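PDB 6Y1W: putative tryptophan halogenase from Xanthomonas campestris pv. campestris, which is a flavin-dependent halogenase that probably uses FAD to chlorinate or brominate an aromatic substrate, as tryptophan halogenases do. Local coordinates for residues I92-E95 against H96-D99; H164-A167 against G168-A171; A300-L303 against E304-Q308; R389-V392 against I393-H397; R402-A405 against F406-D409. All coordinates share one frame; numbering follows the deposited sequence.

How the contacts relate
The five contacts follow one another along the chain in the order of their numbers. Contacts 1, 4 and 5 form one cluster, their centres 13 to 16 Å apart: W97 of contact 1 packs on Y396 at the end of helix 371-397 and on W407 of helix 405-412, and Y396 in turn touches F406 and W407. Contact 3 lies about 17 Å from contact 1 between centres, on a helix packed on the same seven-stranded mixed sheet. Contact 2, about 26 Å from contact 1, joins a three-stranded sheet to helix 167-180 near predicted FAD residues. Contacts 1 and 4 instead flank E347, a predicted tryptophan-binding residue, so the set spans both probable functional regions.

Contact 1: residues I92-E95 against H96-D99; sequences IAFE and HWRD. With BUD ((2S,3S)-butane-2,3-diol), chain J.
F94 and W97 meet as a T-shaped pair, the phenyl edge directed at the face of the indole. The F94 ring centre stands 5.0 Å from that of the W97 five-membered ring, with the planes 79° apart. The atom doing the touching is F94 CD1, 3.5 Å from W97 NE1 and displaced toward the rim of the indole. Both side chains hold CG beside the backbone N and opposite the carbonyl carbon (chi1 -72° for W97), which turns the rings to each other. The pyrrole side of W97 also lies close to the backbone, its CD1 3.2 Å from E95 O. Its NE1 donates elsewhere, to A266 O on the adjoining strand, which fixes the rotation of the indole; this second anchor suits tryptophan to the site.

The chain turns its corner at H96, whose phi is positive (74°), and this brings W97 back beside F94. Water 1 bridges the corner, donating to F94 O (3.0 Å) and accepting from R98 N (3.2 Å). The imidazole of H96 stands apart from the aromatic pair, with C4 of the bound butanediol over one face, 3.6 Å from H96 CG, while H96 ND1 is tied to D101 N. E95 sends its carboxylate to a salt bridge with R267.

Strand 91-99 thus turns a corner just before it folds back as the hairpin with strand 102-107, at the edge of the seven-stranded mixed sheet. F94 lies beside E347, a predicted tryptophan-binding residue, consistent with a place in the wall of the substrate region.

Contact 2: residues H164-A167 against G168-A171; sequences HLDA and GLYA
D166 and Y170 mark the change of backbone from strand to helix: D166 O accepts the first helical bond from Y170 N at 2.9 Å, and A167 O takes the next from A171 N, also at 2.9 Å. The D166 side chain caps the same turn. With CG anti to the backbone N (chi1 -177°), the carboxylate swings over the helix start, and OD1 accepts from L169 N at 2.9 Å in a nearly straight bond of 170°, met from above the carboxylate plane. Aspartate suits this N-cap because its short, negatively charged arm satisfies an early amide and probably gains from the helix dipole. D166 OD2 forms a salt bridge with R282. L169 lays its branch against the cap, CG 3.6 Å from D166 OD1.

On the apolar side, L165 CD1 lies 4.1 Å from Y170 CB, and its other methyl, CD2, sits over one face of the phenol, toward the rim. The Y170 hydroxyl pairs with H70.

Strand 162-166 lies between strands 59-61 and 87-89 of its sheet. L165 and Y170 both rest on helix 65-73, while A167, small enough for close packing, approaches T26, a predicted FAD-binding residue.

Contact 3: residues A300-L303 against E304-Q308; sequences AQVL and EHNLQ
N306 folds its side chain back onto V302, gripping one carbonyl with two nitrogens. N306 CG lies beside its own backbone N, opposite the carbonyl carbon (chi1 -76°), which turns the amide back along the helix. N306 ND2 donates to V302 O at 2.8 Å in a nearly straight bond (170°), with the oxygen in the plane of the amide, and N306 N reaches the same V302 O at 3.2 Å from the opposite face of the carbonyl plane. The backbone amide also shares its hydrogen with L303 O, 3.0 Å from N306 N, but stands well above the plane of that carbonyl. Asparagine is apt here: its short amide can fold back to give V302 O a second donor beside the backbone N-H, while OD1 accepts from R267.

Just before N306 the regular pattern is intact, E304 N donating to A300 O and H305 N to Q301 O, each at 2.9 Å. Beyond it the chain leaves the helix, and L307 N binds E304 O at 3.2 Å, a three-residue step.

V302 and N306 run side by side, and both rest on M274. On the sheet-facing side L303 CD1 comes within 4.0 Å of L307 CD2; the two leucines settle on V252 of strand 248-254, and L303 also on I287, an apolar surface suited to branched chains. E304 and H305, by contrast, are polar residues turned to solvent.

V302 lines a pocket holding butanediol. The whole is a helix C-terminus, the last turn of helix 296-306, in which a side-chain amide supplements the backbone bonds as the helix packs on the mixed sheet.

Contact 4: residues R389-V392 against I393-H397; sequences RDFV and ILHYH
R389 and I393 pack tightly one turn apart in helix 371-397, side by side and pointing the same way. I393 CD1 touches R389 CG at 3.8 Å, so the isoleucine covers the aliphatic part of the arginine. Beneath them the helix is regular, with I393 N bonded to R389 O and L394 N to D390 O, both at 2.9 Å. A bend at chi3 (66°) brings the guanidinium side-on to the neighbouring carboxylate: R389 NH2 and NE both donate to D390 OD1, at 2.8 and 3.1 Å, in a salt bridge lying in the guanidinium plane.

The far end is looser. H395 N splits its hydrogen between two weak bonds, to F391 O at 3.5 Å and to V392 O at 3.1 Å. The rings of F391 and H395, with planes 83° apart, meet obliquely, and F391 CE2 comes only to 4.0 Å from H395 NE2. L394 CD2 lies over one face of the F391 ring. H397, where the helix ends, is the partly exposed member of a stretch that is otherwise buried.

The chemistry differs at the two ends. Toward the start, buried opposite charges pair, D390 also binding S418 and R389 meeting W240 by a cation-pi contact. Toward the end, both nitrogens of H395 are held, by E347 and Q452, fixing the imidazole beside a predicted tryptophan-binding residue.

Contact 5: residues R402-A405 against F406-D409; sequences RDTA and FWRD
T404 meets W407 through a hydroxyl set between its own backbone N and carbonyl carbon (chi1 70°), a rotamer that turns OG1 back toward the opening turn of the helix. R408 uses a different bend, at chi3 (-66°), to fold its guanidinium over the chain that precedes the helix. The first torsion gives the cap: W407 N donates to T404 OG1 at 3.2 Å. T404 OG1 also donates to R270 O, so the hydroxyl both accepts and donates, as threonine can. The indole lies alongside, W407 CD1 3.2 Å from T404 OG1, and its NE1 binds D269 O.

The second torsion brings R408 NH1 to R402 O at 3.0 Å. The carbonyl oxygen lies at the guanidinium edge, near its plane, although the donor stands above the plane of the carbonyl. One guanidinium face covers the T404-A405 peptide, with R408 NH1 3.4 Å from T404 C. A long, flexible arginine is well fitted to reach back, and its CG also brushes R402 CB at 3.9 Å. Regular helix bonds then begin, R408 N to T404 O at 3.0 Å and D409 N to A405 O at 2.8 Å.

F406 and W407 supply the apolar burial, both packing on Y396, and the F406 ring meets Y293 edge-to-face, while D409 binds the hydroxyl of that tyrosine. T404 is thus a classical threonine N-cap starting helix 405-412, accompanied by an arginine whose side chain bonds the incoming loop to the first turn, away from the predicted FAD and tryptophan sites.

Contact 1: residues I92-E95 against H96-D99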
# COMPACT_ATOMS: atom_id res chain seq x y z
N ILE A 92 -15.94 -13.67 12.05
CA ILE A 92 -17.37 -13.37 12.10
C ILE A 92 -18.10 -14.49 11.37
O ILE A 92 -17.77 -14.79 10.21
CB ILE A 92 -17.71 -12.03 11.43
CG1 ILE A 92 -16.94 -10.88 12.12
CG2 ILE A 92 -19.19 -11.72 11.50
CD1 ILE A 92 -17.15 -9.50 11.49
N ALA A 93 -19.12 -15.06 12.01
CA ALA A 93 -19.95 -16.06 11.34
C ALA A 93 -21.13 -15.36 10.69
O ALA A 93 -21.96 -14.75 11.39
CB ALA A 93 -20.41 -17.13 12.33
N PHE A 94 -21.17 -15.41 9.35
CA PHE A 94 -22.23 -14.75 8.58
C PHE A 94 -23.29 -15.77 8.25
O PHE A 94 -23.07 -16.66 7.43
CB PHE A 94 -21.66 -14.13 7.31
CG PHE A 94 -20.97 -12.81 7.56
CD1 PHE A 94 -21.75 -11.65 7.68
CD2 PHE A 94 -19.60 -12.74 7.80
CE1 PHE A 94 -21.14 -10.40 8.00
CE2 PHE A 94 -18.98 -11.49 8.09
CZ PHE A 94 -19.76 -10.33 8.20
N GLU A 95 -24.43 -15.66 8.92
CA GLU A 95 -25.55 -16.59 8.74
C GLU A 95 -26.67 -15.94 7.95
O GLU A 95 -27.09 -14.81 8.26
CB GLU A 95 -26.04 -17.07 10.10
CG GLU A 95 -25.02 -17.88 10.86
CD GLU A 95 -25.49 -18.35 12.22
OE1 GLU A 95 -26.54 -17.87 12.69
OE2 GLU A 95 -24.82 -19.23 12.80
N HIS A 96 -27.16 -16.65 6.90
CA HIS A 96 -28.34 -16.28 6.13
C HIS A 96 -28.08 -15.09 5.19
O HIS A 96 -29.04 -14.43 4.76
CB HIS A 96 -29.58 -15.95 7.01
CG HIS A 96 -30.05 -17.08 7.89
ND1 HIS A 96 -30.52 -18.29 7.40
CD2 HIS A 96 -30.20 -17.13 9.24
CE1 HIS A 96 -30.89 -19.05 8.42
NE2 HIS A 96 -30.72 -18.37 9.54
N TRP A 97 -26.82 -14.79 4.87
CA TRP A 97 -26.52 -13.67 3.97
C TRP A 97 -26.55 -14.11 2.51
O TRP A 97 -27.22 -13.47 1.68
CB TRP A 97 -25.14 -13.04 4.33
CG TRP A 97 -25.20 -12.27 5.62
CD1 TRP A 97 -25.06 -12.76 6.89
CD2 TRP A 97 -25.41 -10.85 5.76
NE1 TRP A 97 -25.22 -11.76 7.81
CE2 TRP A 97 -25.43 -10.58 7.15
CE3 TRP A 97 -25.60 -9.80 4.86
CZ2 TRP A 97 -25.64 -9.30 7.66
CZ3 TRP A 97 -25.83 -8.54 5.36
CH2 TRP A 97 -25.84 -8.29 6.75
N ARG A 98 -25.79 -15.16 2.18
CA ARG A 98 -25.80 -15.67 0.82
C ARG A 98 -27.21 -16.08 0.42
O ARG A 98 -27.71 -15.69 -0.65
CB ARG A 98 -24.84 -16.85 0.69
CG ARG A 98 -24.69 -17.26 -0.79
CD ARG A 98 -24.69 -18.73 -1.03
NE ARG A 98 -24.69 -18.97 -2.47
CZ ARG A 98 -23.76 -19.70 -3.07
NH1 ARG A 98 -22.77 -20.22 -2.36
NH2 ARG A 98 -23.80 -19.88 -4.39
N ASP A 99 -27.88 -16.83 1.28
CA ASP A 99 -29.29 -17.15 1.12
C ASP A 99 -29.75 -17.66 2.48
O ASP A 99 -28.92 -17.93 3.36
CB ASP A 99 -29.51 -18.21 0.03
CG ASP A 99 -30.90 -18.14 -0.57
OD1 ASP A 99 -31.80 -17.46 0.00
OD2 ASP A 99 -31.06 -18.78 -1.65
C1 BUD J . -35.66 -17.25 8.83
O1 BUD J . -36.77 -15.07 8.67
C2 BUD J . -35.52 -15.73 8.73
O2 BUD J . -34.95 -14.00 7.27
C3 BUD J . -34.80 -15.37 7.44
C4 BUD J . -33.31 -15.67 7.56
O HOH W 1 -24.32 -16.36 4.75

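Contact 2: residues H164-A167 against G168-A171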
# COMPACT_ATOMS: atom_id res chain seq x y z
N HIS A 164 -13.39 -9.30 21.75
CA HIS A 164 -14.70 -8.82 22.14
C HIS A 164 -14.51 -8.13 23.48
O HIS A 164 -13.90 -8.72 24.37
CB HIS A 164 -15.67 -10.01 22.29
CG HIS A 164 -15.78 -10.86 21.05
ND1 HIS A 164 -15.27 -12.16 21.00
CD2 HIS A 164 -16.28 -10.61 19.81
CE1 HIS A 164 -15.52 -12.67 19.80
NE2 HIS A 164 -16.12 -11.75 19.06
N LEU A 165 -15.03 -6.90 23.63
CA LEU A 165 -14.73 -6.19 24.87
C LEU A 165 -15.94 -5.39 25.34
O LEU A 165 -16.88 -5.13 24.59
CB LEU A 165 -13.51 -5.26 24.72
CG LEU A 165 -13.54 -4.23 23.57
CD1 LEU A 165 -14.44 -3.04 23.91
CD2 LEU A 165 -12.12 -3.72 23.24
N ASP A 166 -15.90 -5.02 26.62
CA ASP A 166 -16.89 -4.09 27.16
C ASP A 166 -16.38 -2.69 26.89
O ASP A 166 -15.32 -2.30 27.40
CB ASP A 166 -17.08 -4.32 28.67
CG ASP A 166 -18.18 -3.41 29.26
OD1 ASP A 166 -18.04 -2.18 29.17
OD2 ASP A 166 -19.20 -3.91 29.80
N ALA A 167 -17.07 -1.93 26.02
CA ALA A 167 -16.56 -0.62 25.60
C ALA A 167 -16.53 0.40 26.73
O ALA A 167 -15.62 1.24 26.78
CB ALA A 167 -17.39 -0.06 24.44
N GLY A 168 -17.49 0.34 27.65
CA GLY A 168 -17.49 1.28 28.75
C GLY A 168 -16.32 1.02 29.68
O GLY A 168 -15.67 1.96 30.14
N LEU A 169 -16.06 -0.26 29.98
CA LEU A 169 -14.90 -0.59 30.79
C LEU A 169 -13.61 -0.24 30.06
O LEU A 169 -12.64 0.17 30.70
CB LEU A 169 -14.88 -2.09 31.14
CG LEU A 169 -16.00 -2.51 32.09
CD1 LEU A 169 -16.01 -4.00 32.29
CD2 LEU A 169 -15.85 -1.77 33.43
N TYR A 170 -13.58 -0.38 28.74
CA TYR A 170 -12.38 -0.03 27.99
C TYR A 170 -12.11 1.48 28.10
O TYR A 170 -10.97 1.91 28.36
CB TYR A 170 -12.53 -0.48 26.53
CG TYR A 170 -11.33 -0.21 25.62
CD1 TYR A 170 -10.04 -0.50 26.04
CD2 TYR A 170 -11.49 0.38 24.36
CE1 TYR A 170 -8.93 -0.28 25.23
CE2 TYR A 170 -10.40 0.60 23.53
CZ TYR A 170 -9.13 0.26 23.97
OH TYR A 170 -8.04 0.51 23.16
N ALA A 171 -13.15 2.30 27.91
CA ALA A 171 -12.98 3.74 28.08
C ALA A 171 -12.49 4.10 29.49
O ALA A 171 -11.70 5.03 29.65
CB ALA A 171 -14.30 4.48 27.77

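Contact 3: residues A300-L303 against E304-Q308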
# COMPACT_ATOMS: atom_id res chain seq x y z
N ALA A 300 -37.97 -5.86 17.58
CA ALA A 300 -37.87 -6.37 18.94
C ALA A 300 -38.30 -7.82 19.03
O ALA A 300 -37.64 -8.64 19.70
CB ALA A 300 -38.68 -5.47 19.89
N GLN A 301 -39.39 -8.18 18.33
CA GLN A 301 -39.85 -9.57 18.32
C GLN A 301 -38.80 -10.50 17.73
O GLN A 301 -38.56 -11.61 18.23
CB GLN A 301 -41.14 -9.70 17.51
CG GLN A 301 -42.37 -9.16 18.15
CD GLN A 301 -43.55 -9.18 17.17
OE1 GLN A 301 -44.17 -8.15 16.90
NE2 GLN A 301 -43.85 -10.36 16.63
N VAL A 302 -38.21 -10.10 16.60
CA VAL A 302 -37.18 -10.95 15.99
C VAL A 302 -36.00 -11.12 16.94
O VAL A 302 -35.48 -12.22 17.11
CB VAL A 302 -36.72 -10.35 14.65
CG1 VAL A 302 -35.49 -11.05 14.14
CG2 VAL A 302 -37.84 -10.42 13.64
N LEU A 303 -35.54 -10.03 17.54
CA LEU A 303 -34.42 -10.13 18.47
C LEU A 303 -34.76 -11.08 19.61
O LEU A 303 -33.99 -11.99 19.93
CB LEU A 303 -34.05 -8.76 18.98
CG LEU A 303 -32.94 -8.74 20.01
CD1 LEU A 303 -31.68 -9.28 19.34
CD2 LEU A 303 -32.79 -7.30 20.41
N GLU A 304 -35.92 -10.86 20.25
CA GLU A 304 -36.32 -11.73 21.36
C GLU A 304 -36.33 -13.19 20.94
O GLU A 304 -35.85 -14.07 21.68
CB GLU A 304 -37.72 -11.32 21.85
CG GLU A 304 -38.30 -12.30 22.85
CD GLU A 304 -37.58 -12.24 24.18
OE1 GLU A 304 -36.97 -11.18 24.45
OE2 GLU A 304 -37.64 -13.23 24.94
N HIS A 305 -36.85 -13.48 19.74
CA HIS A 305 -36.94 -14.86 19.27
C HIS A 305 -35.57 -15.51 19.16
O HIS A 305 -35.44 -16.71 19.38
CB HIS A 305 -37.68 -14.90 17.94
CG HIS A 305 -37.70 -16.26 17.29
ND1 HIS A 305 -38.55 -17.27 17.71
CD2 HIS A 305 -37.02 -16.75 16.23
CE1 HIS A 305 -38.36 -18.33 16.95
NE2 HIS A 305 -37.43 -18.04 16.04
N ASN A 306 -34.53 -14.73 18.88
CA ASN A 306 -33.21 -15.29 18.68
C ASN A 306 -32.34 -15.28 19.93
O ASN A 306 -31.25 -15.86 19.88
CB ASN A 306 -32.47 -14.51 17.57
CG ASN A 306 -32.98 -14.88 16.17
OD1 ASN A 306 -32.43 -15.75 15.52
ND2 ASN A 306 -34.09 -14.27 15.75
N LEU A 307 -32.78 -14.67 21.02
CA LEU A 307 -31.97 -14.60 22.23
C LEU A 307 -31.86 -15.97 22.87
O LEU A 307 -32.75 -16.82 22.75
CB LEU A 307 -32.55 -13.62 23.25
CG LEU A 307 -32.54 -12.12 22.87
CD1 LEU A 307 -33.11 -11.26 23.98
CD2 LEU A 307 -31.13 -11.66 22.56
N GLN A 308 -30.69 -16.23 23.46
CA GLN A 308 -30.47 -17.35 24.37
C GLN A 308 -30.12 -16.79 25.73
O GLN A 308 -29.34 -15.83 25.84
CB GLN A 308 -29.34 -18.24 23.90
CG GLN A 308 -29.58 -18.92 22.57
CD GLN A 308 -28.30 -19.47 22.00
OE1 GLN A 308 -27.70 -18.89 21.10
NE2 GLN A 308 -27.84 -20.59 22.57

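Contact 4: residues R389-V392 against I393-H397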
# COMPACT_ATOMS: atom_id res chain seq x y z
N ARG A 389 -16.57 1.38 3.35
CA ARG A 389 -17.95 1.52 2.88
C ARG A 389 -18.27 0.49 1.81
O ARG A 389 -19.31 -0.19 1.88
CB ARG A 389 -18.18 2.95 2.35
CG ARG A 389 -19.61 3.14 1.77
CD ARG A 389 -19.63 4.26 0.76
NE ARG A 389 -18.83 3.89 -0.39
CZ ARG A 389 -18.34 4.79 -1.27
NH1 ARG A 389 -18.63 6.08 -1.07
NH2 ARG A 389 -17.61 4.38 -2.32
N ASP A 390 -17.36 0.35 0.82
CA ASP A 390 -17.63 -0.57 -0.29
C ASP A 390 -17.76 -1.99 0.21
O ASP A 390 -18.57 -2.78 -0.31
CB ASP A 390 -16.54 -0.48 -1.35
CG ASP A 390 -16.65 0.77 -2.22
OD1 ASP A 390 -17.61 1.56 -2.04
OD2 ASP A 390 -15.71 0.97 -3.05
N PHE A 391 -16.94 -2.36 1.21
CA PHE A 391 -16.98 -3.72 1.71
C PHE A 391 -18.27 -3.98 2.49
O PHE A 391 -18.80 -5.11 2.46
CB PHE A 391 -15.75 -3.96 2.60
CG PHE A 391 -15.38 -5.44 2.72
CD1 PHE A 391 -14.52 -6.02 1.79
CD2 PHE A 391 -15.90 -6.22 3.76
CE1 PHE A 391 -14.19 -7.38 1.90
CE2 PHE A 391 -15.57 -7.56 3.87
CZ PHE A 391 -14.71 -8.15 2.94
N VAL A 392 -18.78 -2.97 3.21
CA VAL A 392 -20.06 -3.11 3.89
C VAL A 392 -21.17 -3.26 2.86
O VAL A 392 -22.03 -4.14 2.98
CB VAL A 392 -20.27 -1.90 4.82
CG1 VAL A 392 -21.72 -1.87 5.40
CG2 VAL A 392 -19.20 -1.90 5.94
N ILE A 393 -21.12 -2.45 1.79
CA ILE A 393 -22.12 -2.58 0.72
C ILE A 393 -22.09 -3.96 0.11
O ILE A 393 -23.15 -4.56 -0.19
CB ILE A 393 -21.89 -1.51 -0.35
CG1 ILE A 393 -22.17 -0.13 0.23
CG2 ILE A 393 -22.87 -1.71 -1.52
CD1 ILE A 393 -21.67 1.02 -0.66
N LEU A 394 -20.88 -4.51 -0.08
CA LEU A 394 -20.75 -5.85 -0.62
C LEU A 394 -21.60 -6.88 0.13
O LEU A 394 -22.23 -7.75 -0.48
CB LEU A 394 -19.28 -6.24 -0.58
CG LEU A 394 -18.97 -7.69 -0.86
CD1 LEU A 394 -19.36 -8.12 -2.30
CD2 LEU A 394 -17.50 -7.95 -0.63
N HIS A 395 -21.66 -6.77 1.46
CA HIS A 395 -22.42 -7.75 2.24
C HIS A 395 -23.90 -7.76 1.87
O HIS A 395 -24.54 -8.82 1.91
CB HIS A 395 -22.24 -7.47 3.73
CG HIS A 395 -21.04 -8.13 4.33
ND1 HIS A 395 -20.88 -9.51 4.33
CD2 HIS A 395 -19.93 -7.62 4.93
CE1 HIS A 395 -19.74 -9.82 4.92
NE2 HIS A 395 -19.15 -8.70 5.31
N TYR A 396 -24.47 -6.59 1.55
CA TYR A 396 -25.89 -6.50 1.22
C TYR A 396 -26.14 -6.79 -0.25
O TYR A 396 -27.21 -7.34 -0.58
CB TYR A 396 -26.42 -5.10 1.55
CG TYR A 396 -26.61 -4.90 3.04
CD1 TYR A 396 -27.72 -5.43 3.68
CD2 TYR A 396 -25.69 -4.17 3.80
CE1 TYR A 396 -27.93 -5.25 5.04
CE2 TYR A 396 -25.90 -4.01 5.18
CZ TYR A 396 -27.03 -4.54 5.77
OH TYR A 396 -27.29 -4.38 7.11
N HIS A 397 -25.21 -6.42 -1.14
CA HIS A 397 -25.45 -6.52 -2.58
C HIS A 397 -25.18 -7.91 -3.12
O HIS A 397 -25.87 -8.34 -4.06
CB HIS A 397 -24.57 -5.51 -3.33
CG HIS A 397 -24.95 -5.33 -4.78
ND1 HIS A 397 -26.20 -4.90 -5.17
CD2 HIS A 397 -24.22 -5.47 -5.92
CE1 HIS A 397 -26.23 -4.78 -6.49
NE2 HIS A 397 -25.05 -5.12 -6.98

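Contact 5: residues R402-A405 against F406-D409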
# COMPACT_ATOMS: atom_id res chain seq x y z
N ARG A 402 -34.06 -13.21 -2.55
CA ARG A 402 -35.11 -12.39 -3.14
C ARG A 402 -36.40 -12.54 -2.35
O ARG A 402 -37.50 -12.24 -2.86
CB ARG A 402 -35.34 -12.76 -4.62
CG ARG A 402 -34.08 -12.74 -5.47
CD ARG A 402 -33.56 -11.32 -5.71
NE ARG A 402 -32.47 -11.33 -6.68
CZ ARG A 402 -31.19 -11.52 -6.40
NH1 ARG A 402 -30.29 -11.52 -7.39
NH2 ARG A 402 -30.81 -11.71 -5.13
N ASP A 403 -36.29 -12.98 -1.10
CA ASP A 403 -37.47 -13.40 -0.35
C ASP A 403 -38.18 -12.27 0.36
O ASP A 403 -39.27 -12.51 0.89
CB ASP A 403 -37.11 -14.48 0.67
CG ASP A 403 -35.96 -14.07 1.62
OD1 ASP A 403 -34.81 -14.03 1.13
OD2 ASP A 403 -36.21 -13.78 2.82
N THR A 404 -37.59 -11.06 0.45
CA THR A 404 -38.28 -9.89 0.98
C THR A 404 -37.96 -8.72 0.07
O THR A 404 -36.99 -8.76 -0.73
CB THR A 404 -37.85 -9.52 2.42
OG1 THR A 404 -36.50 -9.03 2.39
CG2 THR A 404 -37.95 -10.72 3.35
N ALA A 405 -38.81 -7.69 0.13
CA ALA A 405 -38.56 -6.48 -0.65
C ALA A 405 -37.20 -5.87 -0.29
O ALA A 405 -36.47 -5.38 -1.17
CB ALA A 405 -39.67 -5.46 -0.41
N PHE A 406 -36.85 -5.92 0.99
CA PHE A 406 -35.54 -5.46 1.45
C PHE A 406 -34.40 -6.14 0.69
O PHE A 406 -33.54 -5.47 0.10
CB PHE A 406 -35.41 -5.72 2.97
CG PHE A 406 -34.05 -5.34 3.53
CD1 PHE A 406 -33.80 -4.06 3.97
CD2 PHE A 406 -33.08 -6.30 3.65
CE1 PHE A 406 -32.53 -3.73 4.51
CE2 PHE A 406 -31.80 -6.01 4.18
CZ PHE A 406 -31.55 -4.70 4.63
N TRP A 407 -34.41 -7.47 0.62
CA TRP A 407 -33.32 -8.15 -0.08
C TRP A 407 -33.38 -7.93 -1.60
O TRP A 407 -32.34 -7.86 -2.25
CB TRP A 407 -33.31 -9.65 0.24
CG TRP A 407 -32.85 -9.85 1.66
CD1 TRP A 407 -33.61 -10.31 2.72
CD2 TRP A 407 -31.56 -9.52 2.21
NE1 TRP A 407 -32.84 -10.33 3.88
CE2 TRP A 407 -31.59 -9.83 3.59
CE3 TRP A 407 -30.37 -9.02 1.66
CZ2 TRP A 407 -30.48 -9.65 4.44
CZ3 TRP A 407 -29.24 -8.84 2.53
CH2 TRP A 407 -29.32 -9.15 3.88
N ARG A 408 -34.58 -7.88 -2.19
CA ARG A 408 -34.65 -7.59 -3.62
C ARG A 408 -34.08 -6.22 -3.92
O ARG A 408 -33.39 -6.03 -4.94
CB ARG A 408 -36.10 -7.68 -4.11
CG ARG A 408 -36.64 -9.11 -4.11
CD ARG A 408 -38.04 -9.17 -4.80
NE ARG A 408 -39.12 -8.46 -4.10
CZ ARG A 408 -39.86 -8.93 -3.09
NH1 ARG A 408 -39.63 -10.14 -2.57
NH2 ARG A 408 -40.85 -8.19 -2.59
N ASP A 409 -34.34 -5.25 -3.03
CA ASP A 409 -33.81 -3.91 -3.24
C ASP A 409 -32.29 -3.89 -3.07
O ASP A 409 -31.57 -3.26 -3.87
CB ASP A 409 -34.44 -2.90 -2.28
CG ASP A 409 -35.91 -2.62 -2.58
OD1 ASP A 409 -36.46 -3.13 -3.60
OD2 ASP A 409 -36.52 -1.91 -1.77